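Local coordinates for protein mucin-like protocadherin (Homo sapiens, PDB 6OAE) that probably mediates calcium-dependent adhesion between neighbouring microvilli of epithelial cells through heterophilic complexes of its extracellular domain with CDHR2, at residues 109-122 and 157-170. Numbering follows the deposited sequence.
Sequences VEEDTKVNSTVIPE and NRPALRLDRPLDFY
Val119 N and Ile120 N both donate to Leu161 O, at 2.7 Å and, more loosely, 3.3 Å: a classic beta bulge that shifts the antiparallel register by one residue. Leu161 N returns a bond to Ile120 O, and Leu163 N donates to Ser117 O. Asn116, its positive phi suited to the type II turn Lys114–Ser117, donates its backbone N to Leu163 O. Beyond the strands, Glu111 keeps CG anti to its backbone N (chi1 -176°) and stretches out, so that OE1 takes Phe169 N at 2.8 Å on its anti lone pair. Asp168 OD1 lies close to the same oxygen, a like-charge approach that may raise the proton affinity of one carboxylate. One water donates to Glu111 O and Thr113 O and accepts from Leu167 N, bridging groups that do not bond directly. Another links Asn116 OD1 to Asp164 OD1, which also grips Arg162 NE in a salt bridge; Ser152 OG, on strand 151-155, bonds Asp164 OD2 and Arg162 NH2. At the other end Glu122 lays its CG against Pro159 CD at 3.3 Å, while a charge contact of OE2 with Arg158 NE is doubtful, the arginine being modelled in two positions. Beta-branched and leucine side chains fill the inner face: Ile120 and Leu161 lie side by side, CD1 to CD2 3.7 Å, and Leu167 and Val109 cross at about a right angle. Phe151 touches Leu161, Leu163 and Leu167. Backbone bonds and water thus join edge strand 118-120 and its flanking loops to central strand 158-163 and beyond in the second cadherin repeat, over its apolar core, with charged pairs at the margins.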
loop_
_atom_site.group_PDB
_atom_site.type_symbol
_atom_site.label_atom_id
_atom_site.label_comp_id
_atom_site.label_asym_id
_atom_site.label_seq_id
_atom_site.Cartn_x
_atom_site.Cartn_y
_atom_site.Cartn_z
ATOM N N VAL A 109 -5.804 -20.213 -26.520
ATOM C CA VAL A 109 -5.176 -21.439 -25.956
ATOM C C VAL A 109 -5.401 -22.573 -26.944
ATOM O O VAL A 109 -6.573 -22.823 -27.313
ATOM C CB VAL A 109 -5.757 -21.806 -24.580
ATOM C CG1 VAL A 109 -4.804 -22.709 -23.811
ATOM C CG2 VAL A 109 -6.103 -20.587 -23.749
ATOM N N GLU A 110 -4.335 -23.251 -27.347
ATOM C CA GLU A 110 -4.460 -24.392 -28.289
ATOM C C GLU A 110 -5.247 -25.508 -27.609
ATOM O O GLU A 110 -5.038 -25.763 -26.416
ATOM C CB GLU A 110 -3.095 -24.838 -28.774
ATOM C CG GLU A 110 -2.512 -23.875 -29.767
ATOM C CD GLU A 110 -1.198 -24.367 -30.337
ATOM O OE1 GLU A 110 -1.171 -25.521 -30.831
ATOM O OE2 GLU A 110 -0.214 -23.616 -30.266
ATOM N N GLU A 111 -6.146 -26.143 -28.354
ATOM C CA GLU A 111 -6.979 -27.259 -27.847
ATOM C C GLU A 111 -6.103 -28.371 -27.239
ATOM O O GLU A 111 -6.563 -29.016 -26.287
ATOM C CB GLU A 111 -7.832 -27.809 -28.986
ATOM C CG GLU A 111 -8.784 -28.889 -28.554
ATOM C CD GLU A 111 -9.496 -29.506 -29.737
ATOM O OE1 GLU A 111 -10.699 -29.391 -29.802
ATOM O OE2 GLU A 111 -8.801 -30.089 -30.593
ATOM N N ASP A 112 -4.892 -28.603 -27.749
ATOM C CA ASP A 112 -4.047 -29.758 -27.321
ATOM C C ASP A 112 -3.037 -29.348 -26.230
ATOM O O ASP A 112 -2.084 -30.130 -25.983
ATOM C CB ASP A 112 -3.368 -30.405 -28.541
ATOM C CG ASP A 112 -2.398 -29.494 -29.269
ATOM O OD1 ASP A 112 -2.455 -28.278 -29.049
ATOM O OD2 ASP A 112 -1.595 -30.014 -30.051
ATOM N N THR A 113 -3.209 -28.185 -25.594
ATOM C CA THR A 113 -2.386 -27.750 -24.437
ATOM C C THR A 113 -2.409 -28.873 -23.391
ATOM O O THR A 113 -3.500 -29.396 -23.134
ATOM C CB THR A 113 -2.901 -26.423 -23.870
ATOM O OG1 THR A 113 -2.798 -25.446 -24.905
ATOM C CG2 THR A 113 -2.144 -25.984 -22.635
ATOM N N LYS A 114 -1.250 -29.236 -22.830
ATOM C CA LYS A 114 -1.133 -30.351 -21.855
ATOM C C LYS A 114 -1.848 -29.955 -20.560
ATOM O O LYS A 114 -1.670 -28.807 -20.109
ATOM C CB LYS A 114 0.334 -30.715 -21.597
ATOM C CG LYS A 114 1.171 -30.995 -22.852
ATOM C CD LYS A 114 0.460 -31.787 -23.963
ATOM C CE LYS A 114 0.026 -33.184 -23.551
ATOM N NZ LYS A 114 1.195 -34.054 -23.268
ATOM N N VAL A 115 -2.631 -30.871 -19.987
ATOM C CA VAL A 115 -3.314 -30.665 -18.677
ATOM C C VAL A 115 -2.233 -30.365 -17.620
ATOM O O VAL A 115 -1.130 -30.945 -17.724
ATOM C CB VAL A 115 -4.201 -31.868 -18.298
ATOM C CG1 VAL A 115 -4.731 -31.766 -16.874
ATOM C CG2 VAL A 115 -5.350 -32.035 -19.279
ATOM N N ASN A 116 -2.537 -29.468 -16.672
ATOM C CA ASN A 116 -1.637 -28.962 -15.593
ATOM C C ASN A 116 -0.662 -27.893 -16.089
ATOM O O ASN A 116 0.131 -27.430 -15.259
ATOM C CB ASN A 116 -0.851 -30.067 -14.884
ATOM C CG ASN A 116 -1.618 -30.599 -13.714
ATOM O OD1 ASN A 116 -2.018 -29.827 -12.844
ATOM N ND2 ASN A 116 -1.835 -31.900 -13.703
ATOM N N SER A 117 -0.731 -27.490 -17.354
ATOM C CA SER A 117 0.113 -26.420 -17.928
ATOM C C SER A 117 -0.322 -25.091 -17.314
ATOM O O SER A 117 -1.552 -24.887 -17.167
ATOM C CB SER A 117 -0.016 -26.324 -19.437
ATOM O OG SER A 117 0.479 -27.485 -20.090
ATOM N N THR A 118 0.630 -24.209 -17.027
ATOM C CA THR A 118 0.324 -22.779 -16.796
ATOM C C THR A 118 -0.038 -22.195 -18.157
ATOM O O THR A 118 0.771 -22.365 -19.088
ATOM C CB THR A 118 1.491 -22.025 -16.140
ATOM O OG1 THR A 118 1.654 -22.556 -14.836
ATOM C CG2 THR A 118 1.234 -20.542 -16.044
ATOM N N VAL A 119 -1.198 -21.549 -18.293
ATOM C CA VAL A 119 -1.642 -20.928 -19.575
ATOM C C VAL A 119 -1.520 -19.401 -19.484
ATOM O O VAL A 119 -1.330 -18.757 -20.537
ATOM C CB VAL A 119 -3.067 -21.405 -19.925
ATOM C CG1 VAL A 119 -3.716 -20.595 -21.024
ATOM C CG2 VAL A 119 -3.058 -22.887 -20.303
ATOM N N ILE A 120 -1.659 -18.815 -18.289
ATOM C CA ILE A 120 -1.413 -17.357 -18.072
ATOM C C ILE A 120 -0.499 -17.261 -16.857
ATOM O O ILE A 120 -0.870 -17.708 -15.777
ATOM C CB ILE A 120 -2.696 -16.534 -17.877
ATOM C CG1 ILE A 120 -3.753 -16.837 -18.944
ATOM C CG2 ILE A 120 -2.348 -15.056 -17.855
ATOM C CD1 ILE A 120 -5.092 -16.135 -18.721
ATOM N N PRO A 121 0.706 -16.676 -16.983
ATOM C CA PRO A 121 1.586 -16.531 -15.838
ATOM C C PRO A 121 1.087 -15.369 -14.960
ATOM O O PRO A 121 0.343 -14.488 -15.425
ATOM C CB PRO A 121 2.940 -16.262 -16.504
ATOM C CG PRO A 121 2.553 -15.435 -17.705
ATOM C CD PRO A 121 1.282 -16.085 -18.205
ATOM N N GLU A 122 1.505 -15.415 -13.698
ATOM C CA GLU A 122 1.216 -14.411 -12.633
ATOM C C GLU A 122 1.418 -12.978 -13.179
ATOM O O GLU A 122 0.586 -12.102 -12.886
ATOM C CB GLU A 122 2.103 -14.756 -11.432
ATOM C CG GLU A 122 1.524 -14.342 -10.115
ATOM C CD GLU A 122 2.348 -14.686 -8.878
ATOM O OE1 GLU A 122 2.284 -13.905 -7.898
ATOM O OE2 GLU A 122 3.020 -15.729 -8.877
ATOM N N ASN A 157 -2.838 -16.323 -3.636
ATOM C CA ASN A 157 -1.777 -15.276 -3.676
ATOM C C ASN A 157 -0.852 -15.395 -4.906
ATOM O O ASN A 157 -0.019 -14.523 -5.051
ATOM C CB ASN A 157 -0.959 -15.282 -2.396
ATOM C CG ASN A 157 -1.839 -15.203 -1.166
ATOM O OD1 ASN A 157 -1.746 -16.071 -0.297
ATOM N ND2 ASN A 157 -2.697 -14.187 -1.091
ATOM N N ARG A 158 -1.027 -16.429 -5.737
ATOM C CA ARG A 158 -0.248 -16.676 -6.984
ATOM C C ARG A 158 -1.227 -16.800 -8.144
ATOM O O ARG A 158 -1.611 -17.912 -8.502
ATOM C CB ARG A 158 0.580 -17.960 -6.876
ATOM C CG ARG A 158 1.269 -18.164 -5.537
ATOM C CD ARG A 158 2.557 -17.387 -5.388
ATOM N NE ARG A 158 3.590 -17.811 -6.315
ATOM C CZ ARG A 158 4.891 -17.734 -6.062
ATOM N NH1 ARG A 158 5.307 -17.258 -4.903
ATOM N NH2 ARG A 158 5.765 -18.141 -6.965
ATOM N N PRO A 159 -1.682 -15.681 -8.753
ATOM C CA PRO A 159 -2.660 -15.742 -9.838
ATOM C C PRO A 159 -2.107 -16.160 -11.213
ATOM O O PRO A 159 -2.248 -15.414 -12.165
ATOM C CB PRO A 159 -3.190 -14.295 -9.838
ATOM C CG PRO A 159 -1.984 -13.481 -9.508
ATOM C CD PRO A 159 -1.344 -14.290 -8.400
ATOM N N ALA A 160 -1.518 -17.346 -11.296
ATOM C CA ALA A 160 -1.210 -18.009 -12.575
ATOM C C ALA A 160 -2.440 -18.839 -12.903
ATOM O O ALA A 160 -2.989 -19.442 -11.961
ATOM C CB ALA A 160 0.023 -18.862 -12.478
ATOM N N LEU A 161 -2.859 -18.861 -14.159
ATOM C CA LEU A 161 -4.036 -19.649 -14.585
ATOM C C LEU A 161 -3.522 -20.981 -15.131
ATOM O O LEU A 161 -2.682 -20.977 -16.057
ATOM C CB LEU A 161 -4.861 -18.884 -15.620
ATOM C CG LEU A 161 -6.266 -19.440 -15.833
ATOM C CD1 LEU A 161 -7.117 -19.258 -14.595
ATOM C CD2 LEU A 161 -6.939 -18.800 -17.036
ATOM N N ARG A 162 -3.999 -22.068 -14.549
ATOM C CA ARG A 162 -3.606 -23.448 -14.885
ATOM C C ARG A 162 -4.742 -24.130 -15.652
ATOM O O ARG A 162 -5.912 -23.944 -15.274
ATOM C CB ARG A 162 -3.246 -24.160 -13.580
ATOM C CG ARG A 162 -3.003 -25.658 -13.724
ATOM C CD ARG A 162 -2.713 -26.327 -12.389
ATOM N NE ARG A 162 -3.859 -26.108 -11.526
ATOM C CZ ARG A 162 -3.815 -25.863 -10.228
ATOM N NH1 ARG A 162 -2.664 -25.811 -9.591
ATOM N NH2 ARG A 162 -4.935 -25.637 -9.572
ATOM N N LEU A 163 -4.415 -24.898 -16.693
ATOM C CA LEU A 163 -5.381 -25.803 -17.359
ATOM C C LEU A 163 -5.518 -27.084 -16.512
ATOM O O LEU A 163 -4.493 -27.740 -16.222
ATOM C CB LEU A 163 -4.916 -26.119 -18.782
ATOM C CG LEU A 163 -5.825 -27.045 -19.568
ATOM C CD1 LEU A 163 -7.162 -26.388 -19.888
ATOM C CD2 LEU A 163 -5.146 -27.491 -20.852
ATOM N N ASP A 164 -6.740 -27.433 -16.144
ATOM C CA ASP A 164 -7.026 -28.582 -15.245
ATOM C C ASP A 164 -7.638 -29.771 -15.963
ATOM O O ASP A 164 -7.595 -30.858 -15.389
ATOM C CB ASP A 164 -7.986 -28.148 -14.160
ATOM C CG ASP A 164 -7.373 -27.067 -13.305
ATOM O OD1 ASP A 164 -6.154 -27.199 -12.985
ATOM O OD2 ASP A 164 -8.106 -26.118 -12.979
ATOM N N ARG A 165 -8.231 -29.585 -17.140
ATOM C CA ARG A 165 -8.878 -30.698 -17.884
ATOM C C ARG A 165 -8.695 -30.466 -19.370
ATOM O O ARG A 165 -8.608 -29.319 -19.813
ATOM C CB ARG A 165 -10.369 -30.805 -17.549
ATOM C CG ARG A 165 -10.636 -31.440 -16.195
ATOM C CD ARG A 165 -12.097 -31.339 -15.822
ATOM N NE ARG A 165 -12.935 -32.152 -16.682
ATOM C CZ ARG A 165 -13.218 -33.447 -16.491
ATOM N NH1 ARG A 165 -14.009 -34.072 -17.356
ATOM N NH2 ARG A 165 -12.716 -34.114 -15.454
ATOM N N PRO A 166 -8.648 -31.537 -20.181
ATOM C CA PRO A 166 -8.460 -31.371 -21.623
ATOM C C PRO A 166 -9.515 -30.430 -22.219
ATOM O O PRO A 166 -10.665 -30.533 -21.868
ATOM C CB PRO A 166 -8.564 -32.796 -22.203
ATOM C CG PRO A 166 -8.383 -33.723 -21.032
ATOM C CD PRO A 166 -8.744 -32.953 -19.774
ATOM N N LEU A 167 -9.082 -29.514 -23.080
ATOM C CA LEU A 167 -9.960 -28.580 -23.801
ATOM C C LEU A 167 -10.620 -29.337 -24.952
ATOM O O LEU A 167 -10.063 -30.384 -25.425
ATOM C CB LEU A 167 -9.151 -27.386 -24.310
ATOM C CG LEU A 167 -8.460 -26.570 -23.220
ATOM C CD1 LEU A 167 -7.536 -25.526 -23.829
ATOM C CD2 LEU A 167 -9.494 -25.912 -22.316
ATOM N N ASP A 168 -11.754 -28.827 -25.381
ATOM C CA ASP A 168 -12.516 -29.380 -26.522
ATOM C C ASP A 168 -13.143 -28.194 -27.251
ATOM O O ASP A 168 -14.118 -27.656 -26.765
ATOM C CB ASP A 168 -13.517 -30.410 -25.997
ATOM C CG ASP A 168 -14.305 -31.119 -27.079
ATOM O OD1 ASP A 168 -14.502 -30.511 -28.151
ATOM O OD2 ASP A 168 -14.722 -32.282 -26.820
ATOM N N PHE A 169 -12.581 -27.830 -28.393
ATOM C CA PHE A 169 -12.985 -26.679 -29.227
ATOM C C PHE A 169 -14.477 -26.751 -29.588
ATOM O O PHE A 169 -15.132 -25.703 -29.578
ATOM C CB PHE A 169 -12.128 -26.641 -30.486
ATOM C CG PHE A 169 -12.598 -25.664 -31.513
ATOM C CD1 PHE A 169 -12.359 -24.310 -31.342
ATOM C CD2 PHE A 169 -13.269 -26.093 -32.652
ATOM C CE1 PHE A 169 -12.792 -23.400 -32.289
ATOM C CE2 PHE A 169 -13.696 -25.174 -33.594
ATOM C CZ PHE A 169 -13.461 -23.831 -33.411
ATOM N N TYR A 170 -14.991 -27.945 -29.903
ATOM C CA TYR A 170 -16.378 -28.140 -30.384
ATOM C C TYR A 170 -17.344 -27.913 -29.223
ATOM O O TYR A 170 -18.367 -27.184 -29.402
ATOM C CB TYR A 170 -16.498 -29.504 -31.080
ATOM C CG TYR A 170 -15.589 -29.538 -32.273
ATOM C CD1 TYR A 170 -15.955 -28.915 -33.451
ATOM C CD2 TYR A 170 -14.330 -30.111 -32.197
ATOM C CE1 TYR A 170 -15.111 -28.892 -34.542
ATOM C CE2 TYR A 170 -13.472 -30.109 -33.286
ATOM C CZ TYR A 170 -13.867 -29.491 -34.458
ATOM O OH TYR A 170 -13.056 -29.468 -35.533
HETATM O O HOH W 1 -6.158 -29.656 -23.754
HETATM O O HOH W 2 -7.626 -31.980 -25.977
HETATM O O HOH W 3 -4.691 -29.437 -12.572
#